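Long-range contacts in putative sortase (Streptococcus pneumoniae, PDB 2W1K), which probably catalyses transpeptidation as a class C sortase that covalently joins pilin subunits into the pneumococcal pilus fibre: residues L29-R34 and T97-D102; H85-G90 and A111-E116; E141-Q146 and V192-K197. One frame throughout, in Å; residues are numbered along the deposited sequence.

Interaction 1 of 3, residues L29-R34 and T97-D102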
ATOM      1  N   LEU A  29      -0.502  13.566   6.310  1.00 24.22           N
ATOM      2  CA  LEU A  29       0.283  14.709   5.786  1.00 25.34           C
ATOM      3  C   LEU A  29       1.530  14.940   6.666  1.00 24.02           C
ATOM      4  O   LEU A  29       2.597  15.096   6.111  1.00 23.34           O
ATOM      5  CB  LEU A  29      -0.542  16.030   5.811  1.00 21.70           C
ATOM      6  CG  LEU A  29       0.134  17.202   5.120  1.00 27.11           C
ATOM      7  CD1 LEU A  29       0.503  16.877   3.666  1.00 25.61           C
ATOM      8  CD2 LEU A  29      -0.872  18.422   5.218  1.00 25.60           C
ATOM      9  N   ALA A  30       1.347  15.010   8.013  1.00 23.47           N
ATOM     10  CA  ALA A  30       2.399  15.236   9.010  1.00 23.88           C
ATOM     11  C   ALA A  30       3.455  14.211   8.874  1.00 25.60           C
ATOM     12  O   ALA A  30       4.680  14.502   8.902  1.00 26.45           O
ATOM     13  CB  ALA A  30       1.866  15.159  10.474  1.00 23.94           C
ATOM     14  N   TYR A  31       3.025  12.963   8.757  1.00 27.58           N
ATOM     15  CA  TYR A  31       4.025  11.952   8.592  1.00 26.12           C
ATOM     16  C   TYR A  31       4.833  12.183   7.292  1.00 28.09           C
ATOM     17  O   TYR A  31       6.084  12.008   7.271  1.00 25.44           O
ATOM     18  CB  TYR A  31       3.324  10.622   8.477  1.00 27.61           C
ATOM     19  CG  TYR A  31       4.280   9.421   8.204  1.00 28.63           C
ATOM     20  CD1 TYR A  31       4.590   9.045   6.892  1.00 25.99           C
ATOM     21  CD2 TYR A  31       4.760   8.619   9.266  1.00 24.62           C
ATOM     22  CE1 TYR A  31       5.395   7.951   6.646  1.00 26.69           C
ATOM     23  CE2 TYR A  31       5.600   7.512   9.025  1.00 25.95           C
ATOM     24  CZ  TYR A  31       5.906   7.174   7.716  1.00 23.34           C
ATOM     25  OH  TYR A  31       6.721   6.063   7.372  1.00 27.54           O
ATOM     26  N   ASN A  32       4.137  12.515   6.172  1.00 28.00           N
ATOM     27  CA  ASN A  32       4.907  12.704   4.939  1.00 28.35           C
ATOM     28  C   ASN A  32       5.925  13.867   5.097  1.00 28.19           C
ATOM     29  O   ASN A  32       6.992  13.800   4.532  1.00 27.54           O
ATOM     30  CB  ASN A  32       3.980  12.867   3.689  1.00 27.78           C
ATOM     31  CG  ASN A  32       3.353  11.537   3.258  1.00 27.17           C
ATOM     32  OD1 ASN A  32       3.591  10.528   3.912  1.00 25.29           O
ATOM     33  ND2 ASN A  32       2.576  11.509   2.130  1.00 20.99           N
ATOM     34  N   GLN A  33       5.574  14.906   5.883  1.00 28.43           N
ATOM     35  CA  GLN A  33       6.355  16.119   6.032  1.00 29.97           C
ATOM     36  C   GLN A  33       7.599  15.776   6.790  1.00 31.44           C
ATOM     37  O   GLN A  33       8.641  16.287   6.427  1.00 30.19           O
ATOM     38  CB  GLN A  33       5.625  17.252   6.788  1.00 30.72           C
ATOM     39  CG  GLN A  33       4.323  17.823   6.057  1.00 38.40           C
ATOM     40  CD  GLN A  33       4.547  18.913   4.937  1.00 44.14           C
ATOM     41  OE1 GLN A  33       4.400  18.610   3.689  1.00 42.40           O
ATOM     42  NE2 GLN A  33       4.910  20.187   5.370  1.00 43.97           N
ATOM     43  N   ARG A  34       7.535  14.869   7.790  1.00 31.07           N
ATOM     44  CA  ARG A  34       8.763  14.518   8.546  1.00 32.83           C
ATOM     45  C   ARG A  34       9.791  13.704   7.809  1.00 35.09           C
ATOM     46  O   ARG A  34      10.961  13.634   8.268  1.00 35.72           O
ATOM     47  CB  ARG A  34       8.472  13.739   9.829  1.00 32.21           C
ATOM     48  CG  ARG A  34       7.459  14.337  10.706  1.00 32.53           C
ATOM     49  CD  ARG A  34       7.287  13.666  12.040  1.00 28.09           C
ATOM     50  NE  ARG A  34       6.784  12.276  12.028  1.00 30.39           N
ATOM     51  CZ  ARG A  34       5.497  11.961  12.079  1.00 27.63           C
ATOM     52  NH1 ARG A  34       4.587  12.949  12.083  1.00 26.49           N
ATOM     53  NH2 ARG A  34       5.125  10.703  12.146  1.00 30.72           N
ATOM     54  N   THR A  97       8.867   5.625   3.452  1.00 28.12           N
ATOM     55  CA  THR A  97       8.243   6.086   2.157  1.00 28.23           C
ATOM     56  C   THR A  97       6.920   6.801   2.519  1.00 28.85           C
ATOM     57  O   THR A  97       6.271   6.482   3.531  1.00 31.05           O
ATOM     58  CB  THR A  97       7.991   4.963   1.149  1.00 27.29           C
ATOM     59  OG1 THR A  97       6.901   4.137   1.607  1.00 27.64           O
ATOM     60  CG2 THR A  97       9.338   4.129   0.989  1.00 27.31           C
ATOM     61  N   PRO A  98       6.531   7.786   1.696  1.00 28.49           N
ATOM     62  CA  PRO A  98       5.310   8.491   1.996  1.00 27.52           C
ATOM     63  C   PRO A  98       4.084   7.581   2.062  1.00 28.28           C
ATOM     64  O   PRO A  98       3.961   6.541   1.369  1.00 29.56           O
ATOM     65  CB  PRO A  98       5.240   9.587   0.879  1.00 27.20           C
ATOM     66  CG  PRO A  98       5.996   8.886  -0.339  1.00 29.22           C
ATOM     67  CD  PRO A  98       7.195   8.257   0.451  1.00 28.23           C
ATOM     68  N   LEU A  99       3.150   7.989   2.865  1.00 26.53           N
ATOM     69  CA  LEU A  99       1.780   7.414   2.766  1.00 27.75           C
ATOM     70  C   LEU A  99       1.129   7.879   1.425  1.00 27.10           C
ATOM     71  O   LEU A  99       1.502   8.934   0.839  1.00 26.03           O
ATOM     72  CB  LEU A  99       0.920   7.866   3.988  1.00 25.51           C
ATOM     73  CG  LEU A  99       1.594   7.366   5.292  1.00 24.55           C
ATOM     74  CD1 LEU A  99       0.998   8.122   6.574  1.00 27.23           C
ATOM     75  CD2 LEU A  99       1.328   5.827   5.532  1.00 17.62           C
ATOM     76  N   PRO A 100       0.152   7.103   0.948  1.00 27.59           N
ATOM     77  CA  PRO A 100      -0.330   7.300  -0.434  1.00 26.71           C
ATOM     78  C   PRO A 100      -1.296   8.510  -0.581  1.00 26.92           C
ATOM     79  O   PRO A 100      -2.493   8.350  -0.730  1.00 27.51           O
ATOM     80  CB  PRO A 100      -1.028   5.911  -0.737  1.00 26.93           C
ATOM     81  CG  PRO A 100      -1.573   5.554   0.686  1.00 22.88           C
ATOM     82  CD  PRO A 100      -0.350   5.808   1.535  1.00 24.97           C
ATOM     83  N   LEU A 101      -0.770   9.739  -0.479  1.00 26.95           N
ATOM     84  CA  LEU A 101      -1.636  10.911  -0.585  1.00 27.68           C
ATOM     85  C   LEU A 101      -1.369  11.591  -1.914  1.00 25.82           C
ATOM     86  O   LEU A 101      -0.430  11.252  -2.569  1.00 26.21           O
ATOM     87  CB  LEU A 101      -1.326  11.928   0.522  1.00 24.60           C
ATOM     88  CG  LEU A 101      -1.387  11.448   1.942  1.00 28.25           C
ATOM     89  CD1 LEU A 101      -0.964  12.651   2.867  1.00 24.34           C
ATOM     90  CD2 LEU A 101      -2.798  11.020   2.286  1.00 18.22           C
ATOM     91  N   ASP A 102      -2.181  12.564  -2.273  1.00 27.07           N
ATOM     92  CA  ASP A 102      -1.991  13.265  -3.495  1.00 27.63           C
ATOM     93  C   ASP A 102      -0.710  14.143  -3.525  1.00 27.50           C
ATOM     94  O   ASP A 102      -0.124  14.403  -2.522  1.00 23.19           O
ATOM     95  CB  ASP A 102      -3.251  14.020  -3.753  1.00 30.11           C
ATOM     96  CG  ASP A 102      -3.526  15.052  -2.657  1.00 42.63           C
ATOM     97  OD1 ASP A 102      -2.542  15.553  -1.994  1.00 47.80           O
ATOM     98  OD2 ASP A 102      -4.746  15.362  -2.476  1.00 53.90           O
TER

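Interaction 2 of 3, residues H85-G90 and A111-E116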
ATOM      1  N   HIS A  85       4.880  -9.426  11.984  1.00 26.62           N
ATOM      2  CA  HIS A  85       3.539  -9.464  12.541  1.00 28.48           C
ATOM      3  C   HIS A  85       2.572  -8.938  11.512  1.00 30.05           C
ATOM      4  O   HIS A  85       1.645  -9.664  11.101  1.00 29.68           O
ATOM      5  CB  HIS A  85       3.544  -8.649  13.843  1.00 30.69           C
ATOM      6  CG  HIS A  85       2.194  -8.355  14.425  1.00 34.24           C
ATOM      7  ND1 HIS A  85       1.814  -7.088  14.849  1.00 35.49           N
ATOM      8  CD2 HIS A  85       1.113  -9.160  14.630  1.00 40.45           C
ATOM      9  CE1 HIS A  85       0.563  -7.134  15.294  1.00 36.09           C
ATOM     10  NE2 HIS A  85       0.126  -8.381  15.212  1.00 36.71           N
ATOM     11  N   HIS A  86       2.761  -7.694  11.062  1.00 29.77           N
ATOM     12  CA  HIS A  86       1.861  -7.118  10.042  1.00 30.63           C
ATOM     13  C   HIS A  86       1.849  -7.869   8.695  1.00 30.30           C
ATOM     14  O   HIS A  86       0.811  -8.033   8.020  1.00 30.39           O
ATOM     15  CB  HIS A  86       2.219  -5.648   9.722  1.00 26.75           C
ATOM     16  CG  HIS A  86       1.926  -4.708  10.837  1.00 30.79           C
ATOM     17  ND1 HIS A  86       2.530  -3.466  10.965  1.00 26.72           N
ATOM     18  CD2 HIS A  86       1.160  -4.875  11.956  1.00 31.51           C
ATOM     19  CE1 HIS A  86       2.151  -2.923  12.106  1.00 22.31           C
ATOM     20  NE2 HIS A  86       1.288  -3.740  12.700  1.00 26.94           N
ATOM     21  N   LEU A  87       3.019  -8.270   8.249  1.00 31.00           N
ATOM     22  CA  LEU A  87       3.066  -9.005   6.991  1.00 28.85           C
ATOM     23  C   LEU A  87       2.450 -10.390   7.084  1.00 30.50           C
ATOM     24  O   LEU A  87       2.135 -10.983   6.042  1.00 29.26           O
ATOM     25  CB  LEU A  87       4.489  -9.132   6.478  1.00 29.96           C
ATOM     26  CG  LEU A  87       5.080  -7.813   5.893  1.00 28.35           C
ATOM     27  CD1 LEU A  87       6.573  -8.044   5.536  1.00 28.75           C
ATOM     28  CD2 LEU A  87       4.246  -7.312   4.695  1.00 29.47           C
ATOM     29  N   GLY A  88       2.274 -10.888   8.320  1.00 28.74           N
ATOM     30  CA  GLY A  88       1.573 -12.151   8.522  1.00 30.21           C
ATOM     31  C   GLY A  88       0.076 -11.910   8.450  1.00 32.94           C
ATOM     32  O   GLY A  88      -0.710 -12.855   8.274  1.00 31.36           O
ATOM     33  N   MET A  89      -0.353 -10.646   8.603  1.00 33.09           N
ATOM     34  CA  MET A  89      -1.808 -10.368   8.605  1.00 33.45           C
ATOM     35  C   MET A  89      -2.408  -9.654   7.395  1.00 32.11           C
ATOM     36  O   MET A  89      -3.658  -9.529   7.305  1.00 33.49           O
ATOM     37  CB  MET A  89      -2.266  -9.691   9.943  1.00 34.26           C
ATOM     38  CG  MET A  89      -1.485  -8.518  10.333  1.00 36.43           C
ATOM     39  SD  MET A  89      -1.578  -8.264  12.179  1.00 41.11           S
ATOM     40  CE  MET A  89      -3.338  -8.404  12.375  1.00 38.31           C
ATOM     41  N   GLY A  90      -1.583  -9.239   6.439  1.00 30.74           N
ATOM     42  CA  GLY A  90      -2.072  -8.427   5.335  1.00 29.45           C
ATOM     43  C   GLY A  90      -0.886  -7.773   4.659  1.00 31.13           C
ATOM     44  O   GLY A  90       0.245  -8.366   4.623  1.00 29.43           O
ATOM     45  N   ALA A 111       4.389  -3.365   1.073  1.00 29.91           N
ATOM     46  CA  ALA A 111       4.999  -4.662   0.900  1.00 29.78           C
ATOM     47  C   ALA A 111       3.991  -5.818   1.082  1.00 30.30           C
ATOM     48  O   ALA A 111       2.934  -5.674   1.730  1.00 31.12           O
ATOM     49  CB  ALA A 111       6.225  -4.809   1.858  1.00 28.79           C
ATOM     50  N   GLY A 112       4.269  -6.968   0.466  1.00 29.44           N
ATOM     51  CA  GLY A 112       3.525  -8.144   0.857  1.00 28.63           C
ATOM     52  C   GLY A 112       4.260  -9.407   0.539  1.00 30.23           C
ATOM     53  O   GLY A 112       5.085  -9.437  -0.427  1.00 30.07           O
ATOM     54  N   HIS A 113       3.935 -10.471   1.305  1.00 29.40           N
ATOM     55  CA  HIS A 113       4.560 -11.799   1.071  1.00 30.03           C
ATOM     56  C   HIS A 113       4.284 -12.493  -0.232  1.00 31.25           C
ATOM     57  O   HIS A 113       3.218 -12.303  -0.861  1.00 30.87           O
ATOM     58  CB  HIS A 113       4.212 -12.739   2.193  1.00 30.53           C
ATOM     59  CG  HIS A 113       4.993 -12.481   3.423  1.00 27.82           C
ATOM     60  ND1 HIS A 113       6.369 -12.304   3.386  1.00 29.89           N
ATOM     61  CD2 HIS A 113       4.629 -12.501   4.729  1.00 21.90           C
ATOM     62  CE1 HIS A 113       6.814 -12.206   4.629  1.00 31.72           C
ATOM     63  NE2 HIS A 113       5.778 -12.352   5.463  1.00 27.53           N
ATOM     64  N   ARG A 114       5.275 -13.281  -0.652  1.00 32.40           N
ATOM     65  CA  ARG A 114       5.217 -13.986  -1.948  1.00 32.47           C
ATOM     66  C   ARG A 114       4.612 -15.397  -1.794  1.00 33.46           C
ATOM     67  O   ARG A 114       3.850 -15.875  -2.664  1.00 35.83           O
ATOM     68  CB  ARG A 114       6.611 -14.152  -2.522  1.00 30.92           C
ATOM     69  CG  ARG A 114       6.560 -14.570  -3.985  1.00 30.34           C
ATOM     70  CD  ARG A 114       5.951 -13.414  -4.753  1.00 29.43           C
ATOM     71  NE  ARG A 114       5.816 -13.640  -6.198  1.00 30.80           N
ATOM     72  CZ  ARG A 114       6.762 -13.468  -7.146  1.00 35.21           C
ATOM     73  NH1 ARG A 114       8.064 -13.148  -6.875  1.00 32.59           N
ATOM     74  NH2 ARG A 114       6.391 -13.711  -8.403  1.00 37.59           N
ATOM     75  N   ALA A 115       4.951 -16.041  -0.694  1.00 33.09           N
ATOM     76  CA  ALA A 115       4.579 -17.433  -0.430  1.00 36.38           C
ATOM     77  C   ALA A 115       4.454 -17.706   1.093  1.00 37.38           C
ATOM     78  O   ALA A 115       4.989 -18.671   1.598  1.00 39.42           O
ATOM     79  CB  ALA A 115       5.632 -18.330  -1.025  1.00 36.60           C
ATOM     80  N   GLU A 116       3.865 -16.780   1.812  1.00 36.84           N
ATOM     81  CA  GLU A 116       3.378 -16.934   3.171  1.00 38.39           C
ATOM     82  C   GLU A 116       2.485 -18.182   3.343  1.00 38.61           C
ATOM     83  O   GLU A 116       1.592 -18.390   2.551  1.00 38.09           O
ATOM     84  CB  GLU A 116       2.550 -15.632   3.514  1.00 39.64           C
ATOM     85  CG  GLU A 116       1.642 -15.731   4.706  1.00 38.27           C
ATOM     86  CD  GLU A 116       2.470 -15.719   5.975  1.00 45.23           C
ATOM     87  OE1 GLU A 116       3.734 -15.559   5.871  1.00 48.77           O
ATOM     88  OE2 GLU A 116       1.867 -15.864   7.060  1.00 45.61           O
TER
HETATM   89  O   HOH W   1       2.331 -10.023   3.384  1.00 40.32           O
HETATM   90  O   HOH W   2      -0.311 -15.410   8.350  1.00 53.92           O

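Interaction 3 of 3, residues E141-Q146 and V192-K197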
ATOM      1  N   GLU A 141     -12.775   7.786   0.178  1.00 25.72           N
ATOM      2  CA  GLU A 141     -12.397   7.919  -1.219  1.00 26.86           C
ATOM      3  C   GLU A 141     -11.759   6.592  -1.724  1.00 26.49           C
ATOM      4  O   GLU A 141     -11.039   5.894  -0.974  1.00 25.26           O
ATOM      5  CB  GLU A 141     -11.296   8.958  -1.344  1.00 25.29           C
ATOM      6  CG  GLU A 141     -11.696  10.281  -0.712  1.00 27.51           C
ATOM      7  CD  GLU A 141     -10.571  11.294  -0.721  1.00 28.62           C
ATOM      8  OE1 GLU A 141      -9.567  10.998  -0.017  1.00 26.33           O
ATOM      9  OE2 GLU A 141     -10.626  12.366  -1.429  1.00 25.45           O
ATOM     10  N   ILE A 142     -11.902   6.329  -3.030  1.00 25.21           N
ATOM     11  CA  ILE A 142     -11.203   5.253  -3.632  1.00 25.56           C
ATOM     12  C   ILE A 142     -10.240   5.864  -4.591  1.00 26.94           C
ATOM     13  O   ILE A 142     -10.632   6.684  -5.459  1.00 29.67           O
ATOM     14  CB  ILE A 142     -12.147   4.245  -4.338  1.00 23.93           C
ATOM     15  CG1 ILE A 142     -12.918   3.373  -3.336  1.00 21.70           C
ATOM     16  CG2 ILE A 142     -11.223   3.236  -5.058  1.00 27.18           C
ATOM     17  CD1 ILE A 142     -14.303   2.671  -3.907  1.00 22.53           C
ATOM     18  N   VAL A 143      -8.959   5.524  -4.490  1.00 29.10           N
ATOM     19  CA  VAL A 143      -7.997   6.192  -5.399  1.00 27.22           C
ATOM     20  C   VAL A 143      -7.735   5.109  -6.415  1.00 28.79           C
ATOM     21  O   VAL A 143      -7.575   3.948  -6.031  1.00 30.21           O
ATOM     22  CB  VAL A 143      -6.696   6.531  -4.677  1.00 26.70           C
ATOM     23  CG1 VAL A 143      -5.683   7.120  -5.620  1.00 22.18           C
ATOM     24  CG2 VAL A 143      -7.024   7.459  -3.455  1.00 28.51           C
ATOM     25  N   GLU A 144      -7.665   5.490  -7.676  1.00 26.36           N
ATOM     26  CA  GLU A 144      -7.426   4.529  -8.744  1.00 28.64           C
ATOM     27  C   GLU A 144      -6.005   4.737  -9.269  1.00 26.52           C
ATOM     28  O   GLU A 144      -5.597   5.878  -9.438  1.00 25.18           O
ATOM     29  CB  GLU A 144      -8.499   4.670  -9.891  1.00 24.95           C
ATOM     30  CG  GLU A 144      -8.110   3.646 -10.979  1.00 28.06           C
ATOM     31  CD  GLU A 144      -8.976   3.767 -12.207  1.00 28.46           C
ATOM     32  OE1 GLU A 144     -10.110   4.298 -12.091  1.00 33.27           O
ATOM     33  OE2 GLU A 144      -8.522   3.319 -13.286  1.00 35.33           O
ATOM     34  N   TYR A 145      -5.263   3.643  -9.464  1.00 27.17           N
ATOM     35  CA  TYR A 145      -3.915   3.657 -10.122  1.00 27.77           C
ATOM     36  C   TYR A 145      -3.859   2.681 -11.297  1.00 28.17           C
ATOM     37  O   TYR A 145      -4.659   1.810 -11.438  1.00 28.52           O
ATOM     38  CB  TYR A 145      -2.858   3.135  -9.091  1.00 27.84           C
ATOM     39  CG  TYR A 145      -2.612   4.019  -7.863  1.00 30.26           C
ATOM     40  CD1 TYR A 145      -3.498   4.051  -6.774  1.00 30.10           C
ATOM     41  CD2 TYR A 145      -1.473   4.782  -7.779  1.00 26.54           C
ATOM     42  CE1 TYR A 145      -3.212   4.844  -5.662  1.00 25.85           C
ATOM     43  CE2 TYR A 145      -1.178   5.558  -6.675  1.00 27.48           C
ATOM     44  CZ  TYR A 145      -2.035   5.587  -5.599  1.00 30.48           C
ATOM     45  OH  TYR A 145      -1.646   6.386  -4.468  1.00 25.98           O
ATOM     46  N   GLN A 146      -2.848   2.785 -12.125  1.00 28.97           N
ATOM     47  CA  GLN A 146      -2.716   1.873 -13.145  1.00 29.44           C
ATOM     48  C   GLN A 146      -1.234   1.428 -13.275  1.00 28.58           C
ATOM     49  O   GLN A 146      -0.286   2.232 -13.142  1.00 26.92           O
ATOM     50  CB  GLN A 146      -3.300   2.437 -14.437  1.00 30.44           C
ATOM     51  CG  GLN A 146      -2.490   3.522 -14.980  1.00 38.76           C
ATOM     52  CD  GLN A 146      -2.927   3.890 -16.400  1.00 47.30           C
ATOM     53  OE1 GLN A 146      -3.935   3.354 -16.953  1.00 46.68           O
ATOM     54  NE2 GLN A 146      -2.179   4.802 -16.987  1.00 46.36           N
ATOM     55  N   VAL A 192      -4.301   7.535 -11.079  1.00 28.26           N
ATOM     56  CA  VAL A 192      -5.196   8.039 -12.126  1.00 32.46           C
ATOM     57  C   VAL A 192      -6.343   9.027 -11.694  1.00 31.52           C
ATOM     58  O   VAL A 192      -6.625  10.025 -12.373  1.00 32.45           O
ATOM     59  CB  VAL A 192      -5.751   6.748 -12.934  1.00 31.38           C
ATOM     60  CG1 VAL A 192      -7.002   6.985 -13.563  1.00 35.36           C
ATOM     61  CG2 VAL A 192      -4.711   6.259 -13.864  1.00 35.49           C
ATOM     62  N   ALA A 193      -7.024   8.728 -10.601  1.00 29.27           N
ATOM     63  CA  ALA A 193      -8.192   9.510 -10.253  1.00 28.50           C
ATOM     64  C   ALA A 193      -8.476   9.145  -8.782  1.00 29.20           C
ATOM     65  O   ALA A 193      -7.951   8.126  -8.255  1.00 27.17           O
ATOM     66  CB  ALA A 193      -9.429   9.100 -11.171  1.00 28.61           C
ATOM     67  N   VAL A 194      -9.282   9.987  -8.132  1.00 28.38           N
ATOM     68  CA  VAL A 194      -9.716   9.818  -6.764  1.00 27.92           C
ATOM     69  C   VAL A 194     -11.276   9.935  -6.910  1.00 28.37           C
ATOM     70  O   VAL A 194     -11.763  10.898  -7.477  1.00 26.36           O
ATOM     71  CB  VAL A 194      -9.231  10.988  -5.827  1.00 29.40           C
ATOM     72  CG1 VAL A 194      -9.843  10.861  -4.459  1.00 24.99           C
ATOM     73  CG2 VAL A 194      -7.689  10.997  -5.685  1.00 28.86           C
ATOM     74  N   TYR A 195     -12.018   8.988  -6.364  1.00 27.26           N
ATOM     75  CA  TYR A 195     -13.449   9.060  -6.355  1.00 28.16           C
ATOM     76  C   TYR A 195     -13.903   9.280  -4.968  1.00 28.35           C
ATOM     77  O   TYR A 195     -13.433   8.589  -4.043  1.00 30.75           O
ATOM     78  CB  TYR A 195     -14.023   7.725  -6.876  1.00 29.45           C
ATOM     79  CG  TYR A 195     -13.483   7.382  -8.299  1.00 30.13           C
ATOM     80  CD1 TYR A 195     -14.071   7.939  -9.466  1.00 33.29           C
ATOM     81  CD2 TYR A 195     -12.369   6.532  -8.483  1.00 36.02           C
ATOM     82  CE1 TYR A 195     -13.545   7.694 -10.759  1.00 29.70           C
ATOM     83  CE2 TYR A 195     -11.842   6.272  -9.832  1.00 36.80           C
ATOM     84  CZ  TYR A 195     -12.480   6.846 -10.937  1.00 33.77           C
ATOM     85  OH  TYR A 195     -12.061   6.628 -12.249  1.00 42.77           O
ATOM     86  N   GLN A 196     -14.876  10.185  -4.802  1.00 27.06           N
ATOM     87  CA  GLN A 196     -15.512  10.390  -3.518  1.00 28.51           C
ATOM     88  C   GLN A 196     -16.655   9.434  -3.430  1.00 28.36           C
ATOM     89  O   GLN A 196     -17.449   9.363  -4.359  1.00 26.34           O
ATOM     90  CB  GLN A 196     -16.154  11.816  -3.483  1.00 30.74           C
ATOM     91  CG  GLN A 196     -15.082  12.942  -3.800  1.00 29.27           C
ATOM     92  CD  GLN A 196     -13.955  12.886  -2.699  1.00 29.58           C
ATOM     93  OE1 GLN A 196     -14.235  12.946  -1.500  1.00 29.29           O
ATOM     94  NE2 GLN A 196     -12.721  12.858  -3.138  1.00 25.68           N
ATOM     95  N   LYS A 197     -16.814   8.839  -2.272  1.00 27.69           N
ATOM     96  CA  LYS A 197     -17.848   7.870  -2.096  1.00 30.92           C
ATOM     97  C   LYS A 197     -19.186   8.606  -1.948  1.00 31.88           C
ATOM     98  O   LYS A 197     -20.245   8.012  -2.030  1.00 32.48           O
ATOM     99  CB  LYS A 197     -17.555   6.994  -0.883  1.00 32.46           C
ATOM    100  CG  LYS A 197     -16.331   6.012  -1.111  1.00 31.92           C
ATOM    101  CD  LYS A 197     -16.176   5.146   0.151  1.00 33.10           C
ATOM    102  CE  LYS A 197     -15.134   4.093  -0.024  1.00 30.85           C
ATOM    103  NZ  LYS A 197     -15.195   3.112   1.190  1.00 32.50           N
TER

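Interaction 1 of 3, residues L29-R34 and T97-D102
N32, on helix 18-34, reads the backbone of L99 with both ends of its amide, tying this helix to the loop that joins strands 91-93 and 106-111 of the sortase beta-barrel. From CB the side chain heads for the loop: N32 CG, kept beside the backbone N (chi1 -74°), lies 3.6 Å from P98 CB, the two side chains crossing at about a right angle. Beyond it, N32 OD1 accepts from L99 N at 2.8 Å, the donor tilted modestly from the carbonyl plane, and also touches P98 CA. N32 ND2 gives its hydrogen to L99 O at 3.1 Å in a nearly straight bond (170°), with the acceptor close to the amide plane. Two bonds to one residue thus fix the flip and rotation of the amide. Across from P98 CB, N32 ND2 rests 3.8 Å from L101 CD1, a methyl that also reaches L29 N. Y31 adds the apolar part: Y31 CD1 meets L99 CD1 at 3.7 Å, while T97 O sits at the ring edge. The phenol oxygen is held by D95 and G96, and the ring meets that of Y54 almost parallel. L99 O takes a second donor, L101 N at 2.7 Å across the inverse gamma turn centred on P100, and N32 ND2 and L101 N approach it from the same face of its plane.

Interaction 2 of 3, residues H85-G90 and A111-E116
L87 and H113 both carry CG beside their own backbone N (chi1 -73° and -77°), and these torsions bring the isobutyl group of the first against the imidazole of the second. L87 CD1 comes over one face of the ring, and L87 CB lies 3.6 Å from H113 NE2. H113 CD2 comes to 3.2 Å from L87 O, on the helix backbone. The other branch of the leucine, L87 CD2, turns to the C-terminal end of strand 106-111, where it meets A111 O at 3.6 Å and passes close to G112 CA; F45 also packs on L87 and A111. E116 takes a different path: its chain runs out opposite the backbone N and then bends at chi2 (73°), bringing E116 OE2 to 4.0 Å from G88 CA.

Helix 84-89 is the connecting helix of a beta-alpha-beta crossover between the neighbouring parallel strands 74-80 and 91-93 of the sortase barrel, and the loop that follows strand 106-111 passes its C-terminal end. The Ala-Gly-His-Arg sequence there fits the histidine motif of sortases, and C175 the cysteine motif, so H113 is probably the family's active-site histidine. Its neighbour R114 forms salt bridges with D126 and D176 and bonds to the carbonyl of C175.

Polar links between helix and loop run through water. One molecule accepts from H113 N at 2.7 Å and donates to both L87 O and G90 O, so two carbonyls share a single solvent bridge; G90 is the first residue to leave helical geometry, with positive phi. A second water donates to G88 O and, at 2.6 Å, to E116 OE2.

Interaction 3 of 3, residues E141-Q146 and V192-K197
The Y195 ring and the E144 carboxylate lie almost in one plane, 21° apart, with E144 OE1 at the ring edge. Y195 OH donates to E144 OE1 at 3.0 Å, meeting that oxygen nearly along its C-O axis. I142 O approaches the same ring obliquely, and T202 and V205 of helix 202-209 pack on the tyrosine. A second flat pair, the E141 carboxylate and the Q196 amide, runs side by side with planes 63° apart; Q196 NE2 gives a 2.7 Å bond to the anti lone pair of E141 OE2. The bend of Q196 at chi2 (-61°) folds its amide back to reach the glutamate, whose OE1 is held by Y21 and N138. V194 CG1 lies 3.5 Å from E141 OE2, on the sheet face that also carries V143.

Backbone bonds set the register. I142 and Y195 form a hydrogen-bonded antiparallel pair, with Y195 N to I142 O at 2.8 Å, and E144 N reaches A193 O at 2.7 Å. The pairing is then irregular: V192 N donates to E144 O at 2.7 Å, and A193 N makes only a weak bond to that oxygen. V192 CG2 packs 3.7 Å from Q146 CG. V192 and A193, both facing E144, make a classic beta bulge, here in the antiparallel pairing of strands 141-153 and 183-196 in the sortase beta-barrel.

How the interactions relate
Interactions 1 and 3 adjoin, with P100 CB 3.8 Å from Y145 OH and centres about 17 Å apart; R191 joins them further, bonding to Y145 OH and weakly to P100 O. A MES molecule, probably from the crystallisation liquor, bonds to D102 N in interaction 1, and MES also bonds to E141 OE2 in interaction 3. Interaction 2, which carries the probable active-site histidine, touches neither: its nearest atoms are about 8 Å from interaction 1 and about 13 Å from interaction 3, and it lies across the chain's centre from both. Strand 106-111 nevertheless runs directly from the loop holding 97-102 into 111-116, linking the loop packed on helix 18-34 to the segment with that histidine.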